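Local structure of aminoglycoside phosphotransferase (Streptomyces rimosus, 6FUC) at residues A[117-131]-A[175-188]. The protein is an aminoglycoside 3''-phosphotransferase that probably uses ATP to phosphorylate streptomycin, a modification that inactivates the antibiotic. Residues are numbered along the deposited sequence; the frame is centred on the assembly and turned at random. Where two conformers were deposited one is given.
Sequences LHELPPEKCPFTREL and RLAQEAAQTVVCHG
V185 of strand 184-186 pushes into the bend of segment 117-131, where its CG2 branch reaches C125 CB at 3.8 Å and also meets L120 CB and the ring of P122, while CG1 lies against the sulfur of C125. On V184 the methyl CG2 stands over the H118 imidazole in a CH-pi contact, 3.6 Å from the ring centroid and only 11° off the normal. Both imidazole nitrogens are engaged beyond the two segments, ND1 with Y251 and NE2 with D221, which fixes the rotation of the ring beneath the methyl. L117 crosses H187 obliquely, with CG anti to its backbone N (chi1 172°) and CD2 resting against H187 CB at 3.8 Å. At the far end of the loop, E179 lies nearly fully extended from helix 172-181 and crosses E130 at about a right angle. The syn lone pair of E179 OE2 accepts the backbone N-H of L131 at 2.8 Å, just where helix 131-143 begins. L131 CD2 then packs on R175 CB at 3.5 Å. R129, bent at chi2 and chi3, brings NH1 to G188 O at 3.0 Å; the oxygen lies in the guanidinium plane, but the nitrogen stands above the carbonyl plane. A water donates to E130 OE2, and R215 of strand 214-216 forms a salt bridge with that same oxygen. In this kinase-like fold H187-G188-D189 is consistent with the start of the catalytic loop; strand 184-186, which leads into it, is held mainly by apolar contacts, V185 O is buried against L117 and H118 without a hydrogen-bond partner, and the E179 carboxylate would favour the N-terminal end of helix 131-143 electrostatically.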
loop_
_atom_site.group_PDB
_atom_site.type_symbol
_atom_site.label_atom_id
_atom_site.label_comp_id
_atom_site.label_asym_id
_atom_site.label_seq_id
_atom_site.Cartn_x
_atom_site.Cartn_y
_atom_site.Cartn_z
ATOM N N LEU A 117 -1.991 10.402 -9.508
ATOM C CA LEU A 117 -1.284 9.140 -9.657
ATOM C C LEU A 117 -1.960 8.255 -10.701
ATOM O O LEU A 117 -1.307 7.673 -11.606
ATOM C CB LEU A 117 -1.191 8.439 -8.324
ATOM C CG LEU A 117 -0.653 7.031 -8.302
ATOM C CD1 LEU A 117 0.796 6.957 -8.756
ATOM C CD2 LEU A 117 -0.786 6.449 -6.908
ATOM N N HIS A 118 -3.294 8.172 -10.590
ATOM C CA HIS A 118 -4.102 7.403 -11.487
ATOM C C HIS A 118 -4.252 8.035 -12.923
ATOM O O HIS A 118 -5.029 7.544 -13.768
ATOM C CB HIS A 118 -5.486 7.180 -10.931
ATOM C CG HIS A 118 -5.548 6.258 -9.746
ATOM N ND1 HIS A 118 -6.747 5.824 -9.250
ATOM C CD2 HIS A 118 -4.590 5.647 -9.011
ATOM C CE1 HIS A 118 -6.533 5.008 -8.242
ATOM N NE2 HIS A 118 -5.215 4.895 -8.051
ATOM N N GLU A 119 -3.630 9.110 -13.171
ATOM C CA GLU A 119 -3.562 9.682 -14.498
ATOM C C GLU A 119 -2.236 9.442 -15.155
ATOM O O GLU A 119 -2.127 9.733 -16.357
ATOM C CB GLU A 119 -3.919 11.188 -14.456
ATOM C CG GLU A 119 -5.435 11.315 -14.305
ATOM C CD GLU A 119 -5.906 12.742 -14.212
ATOM O OE1 GLU A 119 -5.102 13.660 -14.136
ATOM O OE2 GLU A 119 -7.110 12.970 -14.163
ATOM N N LEU A 120 -1.251 8.844 -14.486
ATOM C CA LEU A 120 -0.053 8.423 -15.212
ATOM C C LEU A 120 -0.453 7.454 -16.317
ATOM O O LEU A 120 -1.319 6.625 -16.115
ATOM C CB LEU A 120 0.933 7.743 -14.274
ATOM C CG LEU A 120 1.556 8.647 -13.196
ATOM C CD1 LEU A 120 2.500 7.819 -12.366
ATOM C CD2 LEU A 120 2.241 9.853 -13.804
ATOM N N PRO A 121 0.135 7.528 -17.517
ATOM C CA PRO A 121 -0.304 6.644 -18.595
ATOM C C PRO A 121 0.022 5.190 -18.334
ATOM O O PRO A 121 1.174 4.838 -18.207
ATOM C CB PRO A 121 0.450 7.189 -19.828
ATOM C CG PRO A 121 1.571 7.966 -19.250
ATOM C CD PRO A 121 1.132 8.490 -17.947
ATOM N N PRO A 122 -0.980 4.337 -18.189
ATOM C CA PRO A 122 -0.657 3.025 -17.625
ATOM C C PRO A 122 0.204 2.172 -18.497
ATOM O O PRO A 122 0.992 1.342 -18.008
ATOM C CB PRO A 122 -2.029 2.401 -17.328
ATOM C CG PRO A 122 -2.957 3.151 -18.064
ATOM C CD PRO A 122 -2.436 4.533 -18.296
ATOM N N GLU A 123 0.067 2.333 -19.817
ATOM C CA GLU A 123 0.876 1.544 -20.767
ATOM C C GLU A 123 2.368 1.922 -20.688
ATOM O O GLU A 123 3.186 1.128 -21.170
ATOM C CB GLU A 123 0.358 1.692 -22.189
ATOM C CG GLU A 123 0.648 2.978 -22.907
ATOM C CD GLU A 123 -0.061 4.249 -22.433
ATOM O OE1 GLU A 123 -0.930 4.238 -21.515
ATOM O OE2 GLU A 123 0.227 5.282 -23.103
ATOM N N LYS A 124 2.696 3.057 -20.085
ATOM C CA LYS A 124 4.079 3.463 -19.930
ATOM C C LYS A 124 4.644 3.041 -18.578
ATOM O O LYS A 124 5.831 3.254 -18.310
ATOM C CB LYS A 124 4.204 4.952 -20.141
ATOM C CG LYS A 124 3.678 5.351 -21.544
ATOM C CD LYS A 124 4.059 6.794 -21.822
ATOM C CE LYS A 124 3.332 7.403 -23.013
ATOM N NZ LYS A 124 2.921 6.453 -24.012
ATOM N N CYS A 125 3.828 2.505 -17.731
ATOM C CA CYS A 125 4.344 2.086 -16.426
ATOM C C CYS A 125 5.126 0.817 -16.595
ATOM O O CYS A 125 4.633 -0.124 -17.155
ATOM C CB CYS A 125 3.176 1.857 -15.462
ATOM S SG CYS A 125 3.691 1.540 -13.783
ATOM N N PRO A 126 6.335 0.721 -16.023
ATOM C CA PRO A 126 7.074 -0.533 -16.077
ATOM C C PRO A 126 6.478 -1.655 -15.240
ATOM O O PRO A 126 6.864 -2.822 -15.391
ATOM C CB PRO A 126 8.462 -0.155 -15.396
ATOM C CG PRO A 126 8.557 1.266 -15.614
ATOM C CD PRO A 126 7.196 1.829 -15.493
ATOM N N PHE A 127 5.585 -1.293 -14.338
ATOM C CA PHE A 127 5.173 -2.200 -13.243
ATOM C C PHE A 127 3.693 -2.533 -13.364
ATOM O O PHE A 127 2.870 -1.707 -13.786
ATOM C CB PHE A 127 5.398 -1.489 -11.913
ATOM C CG PHE A 127 6.795 -0.954 -11.780
ATOM C CD1 PHE A 127 7.842 -1.782 -11.628
ATOM C CD2 PHE A 127 7.025 0.397 -11.857
ATOM C CE1 PHE A 127 9.144 -1.307 -11.526
ATOM C CE2 PHE A 127 8.310 0.897 -11.764
ATOM C CZ PHE A 127 9.385 0.051 -11.618
ATOM N N THR A 128 3.379 -3.749 -12.916
ATOM C CA THR A 128 2.009 -4.222 -12.870
ATOM C C THR A 128 1.672 -4.816 -11.507
ATOM O O THR A 128 2.513 -5.426 -10.860
ATOM C CB THR A 128 1.742 -5.241 -13.963
ATOM O OG1 THR A 128 2.470 -6.455 -13.694
ATOM C CG2 THR A 128 1.987 -4.698 -15.329
ATOM N N ARG A 129 0.409 -4.683 -11.128
ATOM C CA ARG A 129 -0.158 -5.480 -10.006
ATOM C C ARG A 129 -1.568 -5.885 -10.435
ATOM O O ARG A 129 -2.553 -5.712 -9.742
ATOM C CB ARG A 129 -0.150 -4.743 -8.661
ATOM C CG ARG A 129 -0.890 -3.448 -8.606
ATOM C CD ARG A 129 -1.647 -3.294 -7.318
ATOM N NE ARG A 129 -2.724 -4.315 -7.274
ATOM C CZ ARG A 129 -3.485 -4.581 -6.218
ATOM N NH1 ARG A 129 -3.326 -4.020 -5.026
ATOM N NH2 ARG A 129 -4.522 -5.386 -6.398
ATOM N N GLU A 130 -1.653 -6.439 -11.649
ATOM C CA GLU A 130 -2.899 -6.751 -12.269
ATOM C C GLU A 130 -3.516 -7.996 -11.629
ATOM O O GLU A 130 -2.857 -8.742 -10.886
ATOM C CB GLU A 130 -2.765 -6.857 -13.797
ATOM C CG GLU A 130 -2.544 -5.516 -14.461
ATOM C CD GLU A 130 -1.915 -5.574 -15.794
ATOM O OE1 GLU A 130 -1.209 -6.612 -16.118
ATOM O OE2 GLU A 130 -2.052 -4.593 -16.565
ATOM N N LEU A 131 -4.797 -8.206 -11.946
ATOM C CA LEU A 131 -5.543 -9.180 -11.179
ATOM C C LEU A 131 -4.987 -10.579 -11.352
ATOM O O LEU A 131 -5.049 -11.385 -10.429
ATOM C CB LEU A 131 -7.014 -9.085 -11.606
ATOM C CG LEU A 131 -7.942 -10.038 -10.902
ATOM C CD1 LEU A 131 -7.845 -9.956 -9.402
ATOM C CD2 LEU A 131 -9.335 -9.741 -11.371
ATOM N N ARG A 175 -13.955 -9.446 -13.609
ATOM C CA ARG A 175 -13.129 -8.377 -13.027
ATOM C C ARG A 175 -11.943 -8.074 -13.961
ATOM O O ARG A 175 -11.536 -6.904 -14.067
ATOM C CB ARG A 175 -12.711 -8.757 -11.642
ATOM C CG ARG A 175 -13.868 -8.929 -10.682
ATOM C CD ARG A 175 -14.528 -7.635 -10.246
ATOM N NE ARG A 175 -15.791 -8.040 -9.497
ATOM C CZ ARG A 175 -16.963 -8.098 -10.021
ATOM N NH1 ARG A 175 -17.147 -7.659 -11.249
ATOM N NH2 ARG A 175 -17.939 -8.611 -9.286
ATOM N N LEU A 176 -11.399 -9.071 -14.651
ATOM C CA LEU A 176 -10.375 -8.810 -15.633
ATOM C C LEU A 176 -10.882 -7.905 -16.756
ATOM O O LEU A 176 -10.164 -7.041 -17.248
ATOM C CB LEU A 176 -9.815 -10.088 -16.250
ATOM C CG LEU A 176 -8.831 -10.846 -15.369
ATOM C CD1 LEU A 176 -8.700 -12.316 -15.858
ATOM C CD2 LEU A 176 -7.461 -10.224 -15.325
ATOM N N ALA A 177 -12.127 -8.107 -17.198
ATOM C CA ALA A 177 -12.667 -7.258 -18.231
ATOM C C ALA A 177 -12.795 -5.825 -17.745
ATOM O O ALA A 177 -12.504 -4.870 -18.506
ATOM C CB ALA A 177 -13.982 -7.816 -18.707
ATOM N N GLN A 178 -13.235 -5.663 -16.495
ATOM C CA GLN A 178 -13.340 -4.272 -15.933
ATOM C C GLN A 178 -11.967 -3.630 -15.820
ATOM O O GLN A 178 -11.805 -2.445 -16.080
ATOM C CB GLN A 178 -14.079 -4.315 -14.611
ATOM C CG GLN A 178 -15.541 -4.690 -14.789
ATOM C CD GLN A 178 -16.225 -4.925 -13.471
ATOM O OE1 GLN A 178 -15.709 -5.644 -12.628
ATOM N NE2 GLN A 178 -17.393 -4.407 -13.331
ATOM N N GLU A 179 -10.981 -4.406 -15.368
ATOM C CA GLU A 179 -9.609 -3.918 -15.245
ATOM C C GLU A 179 -9.100 -3.501 -16.628
ATOM O O GLU A 179 -8.511 -2.430 -16.734
ATOM C CB GLU A 179 -8.718 -5.054 -14.705
ATOM C CG GLU A 179 -7.228 -4.711 -14.701
ATOM C CD GLU A 179 -6.414 -5.952 -14.322
ATOM O OE1 GLU A 179 -6.226 -6.839 -15.168
ATOM O OE2 GLU A 179 -5.976 -6.027 -13.203
ATOM N N ALA A 180 -9.319 -4.296 -17.654
ATOM C CA ALA A 180 -8.822 -3.929 -18.985
ATOM C C ALA A 180 -9.446 -2.613 -19.456
ATOM O O ALA A 180 -8.754 -1.795 -20.066
ATOM C CB ALA A 180 -9.127 -5.029 -19.989
ATOM N N ALA A 181 -10.733 -2.419 -19.161
ATOM C CA ALA A 181 -11.412 -1.231 -19.562
ATOM C C ALA A 181 -11.015 0.000 -18.790
ATOM O O ALA A 181 -11.066 1.105 -19.357
ATOM C CB ALA A 181 -12.901 -1.474 -19.413
ATOM N N GLN A 182 -10.611 -0.147 -17.560
ATOM C CA GLN A 182 -10.320 1.009 -16.717
ATOM C C GLN A 182 -9.076 0.500 -15.905
ATOM O O GLN A 182 -9.183 -0.162 -14.899
ATOM C CB GLN A 182 -11.445 1.333 -15.729
ATOM C CG GLN A 182 -12.828 1.724 -16.323
ATOM C CD GLN A 182 -14.087 1.582 -15.423
ATOM O OE1 GLN A 182 -14.039 1.359 -14.300
ATOM N NE2 GLN A 182 -15.243 1.717 -16.047
ATOM N N THR A 183 -7.937 0.598 -16.512
ATOM C CA THR A 183 -6.682 0.426 -15.799
ATOM C C THR A 183 -6.043 1.782 -15.508
ATOM O O THR A 183 -6.092 2.695 -16.340
ATOM C CB THR A 183 -5.715 -0.428 -16.679
ATOM O OG1 THR A 183 -6.163 -1.760 -16.746
ATOM C CG2 THR A 183 -4.251 -0.460 -16.215
ATOM N N VAL A 184 -5.425 1.852 -14.349
ATOM C CA VAL A 184 -4.641 2.999 -13.929
ATOM C C VAL A 184 -3.347 2.501 -13.307
ATOM O O VAL A 184 -3.204 1.310 -13.019
ATOM C CB VAL A 184 -5.401 3.892 -12.921
ATOM C CG1 VAL A 184 -6.716 4.384 -13.468
ATOM C CG2 VAL A 184 -5.621 3.163 -11.621
ATOM N N VAL A 185 -2.396 3.421 -13.069
ATOM C CA VAL A 185 -1.256 3.124 -12.210
ATOM C C VAL A 185 -1.688 3.285 -10.771
ATOM O O VAL A 185 -1.951 4.380 -10.296
ATOM C CB VAL A 185 -0.057 4.018 -12.506
ATOM C CG1 VAL A 185 1.085 3.675 -11.574
ATOM C CG2 VAL A 185 0.360 3.920 -13.982
ATOM N N CYS A 186 -1.873 2.142 -10.086
ATOM C CA CYS A 186 -2.250 2.122 -8.698
ATOM C C CYS A 186 -1.019 2.250 -7.763
ATOM O O CYS A 186 0.052 1.748 -8.060
ATOM C CB CYS A 186 -2.965 0.818 -8.332
ATOM S SG CYS A 186 -4.674 0.735 -8.837
ATOM N N HIS A 187 -1.259 2.885 -6.625
ATOM C CA HIS A 187 -0.298 2.824 -5.521
ATOM C C HIS A 187 0.000 1.386 -5.115
ATOM O O HIS A 187 1.151 1.037 -4.855
ATOM C CB HIS A 187 -0.916 3.605 -4.341
ATOM C CG HIS A 187 -0.115 3.497 -3.109
ATOM N ND1 HIS A 187 -0.134 2.389 -2.314
ATOM C CD2 HIS A 187 0.758 4.374 -2.561
ATOM C CE1 HIS A 187 0.739 2.583 -1.338
ATOM N NE2 HIS A 187 1.269 3.801 -1.448
ATOM N N GLY A 188 -1.063 0.603 -5.032
ATOM C CA GLY A 188 -0.954 -0.821 -4.809
ATOM C C GLY A 188 -1.264 -1.278 -3.417
ATOM O O GLY A 188 -1.527 -2.476 -3.240
HETATM O O HOH W 1 -4.393 -3.592 -17.274
#